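Long-range contacts in DNA-directed RNA polymerase subunit E'' (Methanocaldococcus jannaschii, PDB 3LPE), which stimulates transcription elongation as the small zinc-binding partner of Spt5 in the archaeal Spt4/Spt5 heterodimer: residues B[3-8]-B[20-25]; B[7-12]-B[51-56]. All coordinates share one frame; numbering follows the deposited sequence.

Interaction 1 (B[3-8]-B[20-25]); sequences ACLKCK and HSPTSE. With ZN (zinc ion), chain I.
A3 and S24 face each other as an antiparallel hydrogen-bonded pair. The N-H of A3 reaches S24 O at 2.8 Å, and S24 N returns the bond to A3 O. One step on, C4 and T23 form a non-hydrogen-bonded pair, and the backbones draw in to 4.0 Å between C4 CA and T23 CA; here T23 CA leans a C-H toward A3 O, and T23 CG2 lies against the C4 backbone. The ladder then gains a third rung just past the strand: L5 N points almost straight at P22 O (3.1 Å, 173° at the hydrogen), and this donor lies in the carbonyl plane. Beside that bond the L5 side chain crosses P22 at about a right angle. Its chi1 of -71° carries CG toward P22, where the branch parts, CD1 reaching P22 CB at 3.8 Å and CD2 reaching S24 CB at 3.7 Å. An alanine here would remove both methyls and would probably leave a gap over P22 and S24, with the L5-P22 backbone bond less shielded. Further out, K6 lays its aliphatic chain beside S21, with CE 3.9 Å from S21 CB. S24 OG is held by K58 O and N26 N, while T23 OG1 meets R2 and the carbonyl of D13. On the metal side, C4 SG is anti to its backbone N (chi1 -179°) and binds the zinc ion at 2.4 Å; C7 SG joins it, and C16 and C19 complete the four-sulfur site. The pairing therefore ties the first CxxC pair of this zinc ribbon to the strand that follows the second; the zinc ion would offset only about half the charge of four thiolates, so the site probably keeps a net negative charge.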
loop_
_atom_site.group_PDB
_atom_site.type_symbol
_atom_site.label_atom_id
_atom_site.label_comp_id
_atom_site.label_asym_id
_atom_site.label_seq_id
_atom_site.Cartn_x
_atom_site.Cartn_y
_atom_site.Cartn_z
ATOM N N ALA B 3 -2.938 10.022 -10.795
ATOM C CA ALA B 3 -3.876 9.033 -10.293
ATOM C C ALA B 3 -5.192 9.203 -11.025
ATOM O O ALA B 3 -5.629 10.326 -11.266
ATOM C CB ALA B 3 -4.089 9.197 -8.781
ATOM N N CYS B 4 -5.820 8.088 -11.388
ATOM C CA CYS B 4 -7.138 8.141 -12.008
ATOM C C CYS B 4 -8.128 8.879 -11.130
ATOM O O CYS B 4 -8.240 8.587 -9.960
ATOM C CB CYS B 4 -7.672 6.714 -12.276
ATOM S SG CYS B 4 -9.294 6.794 -13.055
ATOM N N LEU B 5 -8.874 9.830 -11.704
ATOM C CA LEU B 5 -9.863 10.592 -10.929
ATOM C C LEU B 5 -11.018 9.719 -10.429
ATOM O O LEU B 5 -11.685 10.058 -9.461
ATOM C CB LEU B 5 -10.430 11.756 -11.757
ATOM C CG LEU B 5 -9.461 12.912 -12.017
ATOM C CD1 LEU B 5 -9.948 13.785 -13.171
ATOM C CD2 LEU B 5 -9.251 13.746 -10.742
ATOM N N LYS B 6 -11.241 8.588 -11.090
ATOM C CA LYS B 6 -12.358 7.708 -10.746
ATOM C C LYS B 6 -11.948 6.537 -9.850
ATOM O O LYS B 6 -12.578 6.279 -8.835
ATOM C CB LYS B 6 -13.018 7.179 -12.030
ATOM C CG LYS B 6 -14.441 6.701 -11.852
ATOM C CD LYS B 6 -15.038 6.171 -13.168
ATOM C CE LYS B 6 -15.099 7.247 -14.248
ATOM N NZ LYS B 6 -15.991 6.858 -15.384
ATOM N N CYS B 7 -10.902 5.815 -10.238
ATOM C CA CYS B 7 -10.537 4.591 -9.533
ATOM C C CYS B 7 -9.194 4.724 -8.829
ATOM O O CYS B 7 -8.768 3.801 -8.166
ATOM C CB CYS B 7 -10.526 3.367 -10.461
ATOM S SG CYS B 7 -9.067 3.179 -11.566
ATOM N N LYS B 8 -8.535 5.873 -8.984
ATOM C CA LYS B 8 -7.313 6.168 -8.193
ATOM C C LYS B 8 -6.065 5.378 -8.587
ATOM O O LYS B 8 -4.989 5.514 -7.967
ATOM C CB LYS B 8 -7.596 6.050 -6.682
ATOM C CG LYS B 8 -8.601 7.067 -6.190
ATOM C CD LYS B 8 -8.842 7.000 -4.679
ATOM C CE LYS B 8 -9.775 5.870 -4.306
ATOM N NZ LYS B 8 -10.459 6.139 -3.008
ATOM N N HIS B 20 -10.322 4.349 -18.339
ATOM C CA HIS B 20 -10.301 5.387 -19.379
ATOM C C HIS B 20 -10.593 6.810 -18.900
ATOM O O HIS B 20 -10.727 7.727 -19.704
ATOM C CB HIS B 20 -11.231 5.006 -20.541
ATOM C CG HIS B 20 -11.165 3.556 -20.897
ATOM N ND1 HIS B 20 -12.113 2.646 -20.483
ATOM C CD2 HIS B 20 -10.244 2.849 -21.596
ATOM C CE1 HIS B 20 -11.787 1.443 -20.921
ATOM N NE2 HIS B 20 -10.660 1.540 -21.602
ATOM N N SER B 21 -10.682 7.013 -17.593
ATOM C CA SER B 21 -10.966 8.362 -17.116
ATOM C C SER B 21 -9.663 9.189 -17.065
ATOM O O SER B 21 -8.573 8.644 -17.140
ATOM C CB SER B 21 -11.692 8.311 -15.768
ATOM O OG SER B 21 -10.837 8.663 -14.704
ATOM N N PRO B 22 -9.780 10.524 -16.983
ATOM C CA PRO B 22 -8.599 11.385 -16.855
ATOM C C PRO B 22 -7.858 11.100 -15.554
ATOM O O PRO B 22 -8.478 10.665 -14.611
ATOM C CB PRO B 22 -9.200 12.799 -16.801
ATOM C CG PRO B 22 -10.564 12.676 -17.361
ATOM C CD PRO B 22 -11.033 11.294 -17.042
ATOM N N THR B 23 -6.554 11.348 -15.518
ATOM C CA THR B 23 -5.776 11.181 -14.302
ATOM C C THR B 23 -5.339 12.561 -13.837
ATOM O O THR B 23 -5.391 13.506 -14.612
ATOM C CB THR B 23 -4.514 10.350 -14.554
ATOM O OG1 THR B 23 -3.644 11.046 -15.455
ATOM C CG2 THR B 23 -4.876 9.001 -15.140
ATOM N N SER B 24 -4.916 12.666 -12.580
ATOM C CA SER B 24 -4.538 13.943 -11.998
ATOM C C SER B 24 -3.278 13.797 -11.153
ATOM O O SER B 24 -3.060 12.781 -10.517
ATOM C CB SER B 24 -5.667 14.477 -11.114
ATOM O OG SER B 24 -5.297 15.701 -10.482
ATOM N N GLU B 25 -2.454 14.838 -11.136
ATOM C CA GLU B 25 -1.266 14.841 -10.292
ATOM C C GLU B 25 -1.623 15.104 -8.836
ATOM O O GLU B 25 -0.819 14.887 -7.938
ATOM C CB GLU B 25 -0.270 15.891 -10.782
ATOM C CG GLU B 25 0.554 15.418 -11.961
ATOM C CD GLU B 25 1.573 16.434 -12.401
ATOM O OE1 GLU B 25 1.202 17.616 -12.549
ATOM O OE2 GLU B 25 2.743 16.046 -12.600
HETATM ZN ZN ZN I . -9.375 4.478 -13.446
#

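Interaction 2 (B[7-12]-B[51-56]). With ZN (zinc ion), chain I.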
loop_
_atom_site.group_PDB
_atom_site.type_symbol
_atom_site.label_atom_id
_atom_site.label_comp_id
_atom_site.label_asym_id
_atom_site.label_seq_id
_atom_site.Cartn_x
_atom_site.Cartn_y
_atom_site.Cartn_z
ATOM N N CYS B 7 -10.902 5.815 -10.238
ATOM C CA CYS B 7 -10.537 4.591 -9.533
ATOM C C CYS B 7 -9.194 4.724 -8.829
ATOM O O CYS B 7 -8.768 3.801 -8.166
ATOM C CB CYS B 7 -10.526 3.367 -10.461
ATOM S SG CYS B 7 -9.067 3.179 -11.566
ATOM N N LYS B 8 -8.535 5.873 -8.984
ATOM C CA LYS B 8 -7.313 6.168 -8.193
ATOM C C LYS B 8 -6.065 5.378 -8.587
ATOM O O LYS B 8 -4.989 5.514 -7.967
ATOM C CB LYS B 8 -7.596 6.050 -6.682
ATOM C CG LYS B 8 -8.601 7.067 -6.190
ATOM C CD LYS B 8 -8.842 7.000 -4.679
ATOM C CE LYS B 8 -9.775 5.870 -4.306
ATOM N NZ LYS B 8 -10.459 6.139 -3.008
ATOM N N TYR B 9 -6.179 4.575 -9.642
ATOM C CA TYR B 9 -5.019 3.868 -10.164
ATOM C C TYR B 9 -3.885 4.849 -10.500
ATOM O O TYR B 9 -4.108 5.899 -11.120
ATOM C CB TYR B 9 -5.395 3.105 -11.426
ATOM C CG TYR B 9 -4.327 2.196 -11.979
ATOM C CD1 TYR B 9 -4.138 0.915 -11.465
ATOM C CD2 TYR B 9 -3.559 2.584 -13.065
ATOM C CE1 TYR B 9 -3.174 0.058 -12.010
ATOM C CE2 TYR B 9 -2.599 1.743 -13.614
ATOM C CZ TYR B 9 -2.414 0.480 -13.086
ATOM O OH TYR B 9 -1.467 -0.344 -13.656
ATOM N N LEU B 10 -2.674 4.494 -10.099
ATOM C CA LEU B 10 -1.538 5.396 -10.293
ATOM C C LEU B 10 -0.793 5.105 -11.575
ATOM O O LEU B 10 -0.468 3.955 -11.838
ATOM C CB LEU B 10 -0.566 5.265 -9.125
ATOM C CG LEU B 10 -1.125 5.754 -7.790
ATOM C CD1 LEU B 10 -0.086 5.410 -6.729
ATOM C CD2 LEU B 10 -1.288 7.249 -7.840
ATOM N N THR B 11 -0.506 6.153 -12.339
ATOM C CA THR B 11 0.167 6.021 -13.635
ATOM C C THR B 11 0.749 7.358 -14.124
ATOM O O THR B 11 0.299 8.441 -13.723
ATOM C CB THR B 11 -0.803 5.453 -14.705
ATOM O OG1 THR B 11 -0.111 5.340 -15.956
ATOM C CG2 THR B 11 -1.995 6.360 -14.887
ATOM N N ASN B 12 1.748 7.291 -15.000
ATOM C CA ASN B 12 2.234 8.494 -15.649
ATOM C C ASN B 12 1.314 8.925 -16.760
ATOM O O ASN B 12 1.362 10.060 -17.210
ATOM C CB ASN B 12 3.676 8.318 -16.145
ATOM C CG ASN B 12 4.664 8.184 -14.995
ATOM O OD1 ASN B 12 4.586 8.925 -14.013
ATOM N ND2 ASN B 12 5.584 7.234 -15.103
ATOM N N GLY B 51 -2.012 -3.380 -8.555
ATOM C CA GLY B 51 -1.469 -2.109 -8.964
ATOM C C GLY B 51 -1.270 -1.198 -7.769
ATOM O O GLY B 51 -1.474 -1.580 -6.632
ATOM N N LYS B 52 -0.871 0.026 -8.036
ATOM C CA LYS B 52 -0.722 0.990 -6.980
ATOM C C LYS B 52 -1.845 2.001 -7.145
ATOM O O LYS B 52 -2.174 2.373 -8.263
ATOM C CB LYS B 52 0.658 1.655 -7.092
ATOM C CG LYS B 52 1.796 0.633 -7.253
ATOM C CD LYS B 52 3.023 1.252 -7.914
ATOM C CE LYS B 52 4.074 1.645 -6.889
ATOM N NZ LYS B 52 4.828 0.441 -6.451
ATOM N N TYR B 53 -2.413 2.442 -6.025
ATOM C CA TYR B 53 -3.536 3.365 -6.000
ATOM C C TYR B 53 -3.316 4.494 -4.997
ATOM O O TYR B 53 -2.717 4.288 -3.927
ATOM C CB TYR B 53 -4.811 2.622 -5.582
ATOM C CG TYR B 53 -5.199 1.524 -6.545
ATOM C CD1 TYR B 53 -6.179 1.736 -7.500
ATOM C CD2 TYR B 53 -4.590 0.278 -6.485
ATOM C CE1 TYR B 53 -6.549 0.716 -8.391
ATOM C CE2 TYR B 53 -4.941 -0.735 -7.374
ATOM C CZ TYR B 53 -5.925 -0.503 -8.321
ATOM O OH TYR B 53 -6.280 -1.503 -9.197
ATOM N N ALA B 54 -3.860 5.664 -5.315
ATOM C CA ALA B 54 -3.866 6.775 -4.358
ATOM C C ALA B 54 -4.995 6.514 -3.374
ATOM O O ALA B 54 -5.867 5.694 -3.666
ATOM C CB ALA B 54 -4.061 8.096 -5.098
ATOM N N LEU B 55 -4.981 7.159 -2.197
ATOM C CA LEU B 55 -6.111 7.036 -1.281
ATOM C C LEU B 55 -7.199 8.062 -1.565
ATOM O O LEU B 55 -8.378 7.825 -1.315
ATOM C CB LEU B 55 -5.664 7.119 0.185
ATOM C CG LEU B 55 -4.717 5.996 0.583
ATOM C CD1 LEU B 55 -4.318 6.143 2.049
ATOM C CD2 LEU B 55 -5.375 4.641 0.328
ATOM N N SER B 56 -6.799 9.201 -2.102
ATOM C CA SER B 56 -7.755 10.206 -2.538
ATOM C C SER B 56 -7.162 11.013 -3.683
ATOM O O SER B 56 -5.937 11.162 -3.798
ATOM C CB SER B 56 -8.162 11.144 -1.371
ATOM O OG SER B 56 -7.153 12.079 -1.089
HETATM ZN ZN ZN I . -9.375 4.478 -13.446
HETATM O O HOH W 1 -0.204 1.504 -10.690
#
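The ring of Y9 turns its edge to the face of Y53 in a T-shaped stack, centroids 5.6 Å apart and planes at 79°. CD1 of Y9 does the touching, 3.9 Å from Y53 CZ. With CG anti to the backbone N (chi1 -173°), the Y9 ring reaches toward the start of strand 51-53, where CE1 comes near G51 CA. One face of that ring carries a water, near the ring's margin. The Y53 ring in turn meets C7 O at its edge, 3.4 Å from CD1, and its hydroxyl is hydrogen-bonded to I49 O. At G51 a side chain would run into Y9 CE1, and the backbone angles there by themselves suit a residue without one.

Beside the rings the backbones meet in a single bridge at Y9 and Y53. A54 N donates to K8 O; L10 N donates to K52 O at 2.8 Å, and the same water links L10 O, to which it donates, with K52 N. The L10 side chain packs against the paired backbone: CD1 approaches K52 CB at 3.8 Å and CD2 approaches A54 CB at 4.0 Å, while A3, W27 and L30 also touch its side chain. K8 runs its chain along A54 and L55, bending at chi3 (-79°) to bring NZ 3.2 Å from L55 O, well out of the plane of that carbonyl.

The backbones of L55 and S56 both bond to I28, a classic beta bulge, and both residues pack on P92 of the partner NusG-like chain. The contact thus joins the turn that follows C7, a ligand of the zinc ion, to the C-terminal strands of the Spt4 sheet: a zinc ribbon whose metal knuckle is bound to the same sheet that carries residues of the Spt5 interface.

Overall arrangement
Interactions 1 and 2 start from overlapping chain, sharing C7 and K8; their centres lie about 7 Å apart. Residues 3-8 pair with 20-25, and the chain then turns through the zinc knuckle so that 7-12 reaches 51-56. The two contacts touch directly: C4 N lies 2.8 Å from Y9 O, a probable hydrogen bond, and A3 CB packs 3.5 Å from L10 CD2 and 3.8 Å from A54 CB. Of the zinc ligands, C4 lies in interaction 1 alone and C7 is shared by both, so both contacts extend from one metal site into a single antiparallel sheet.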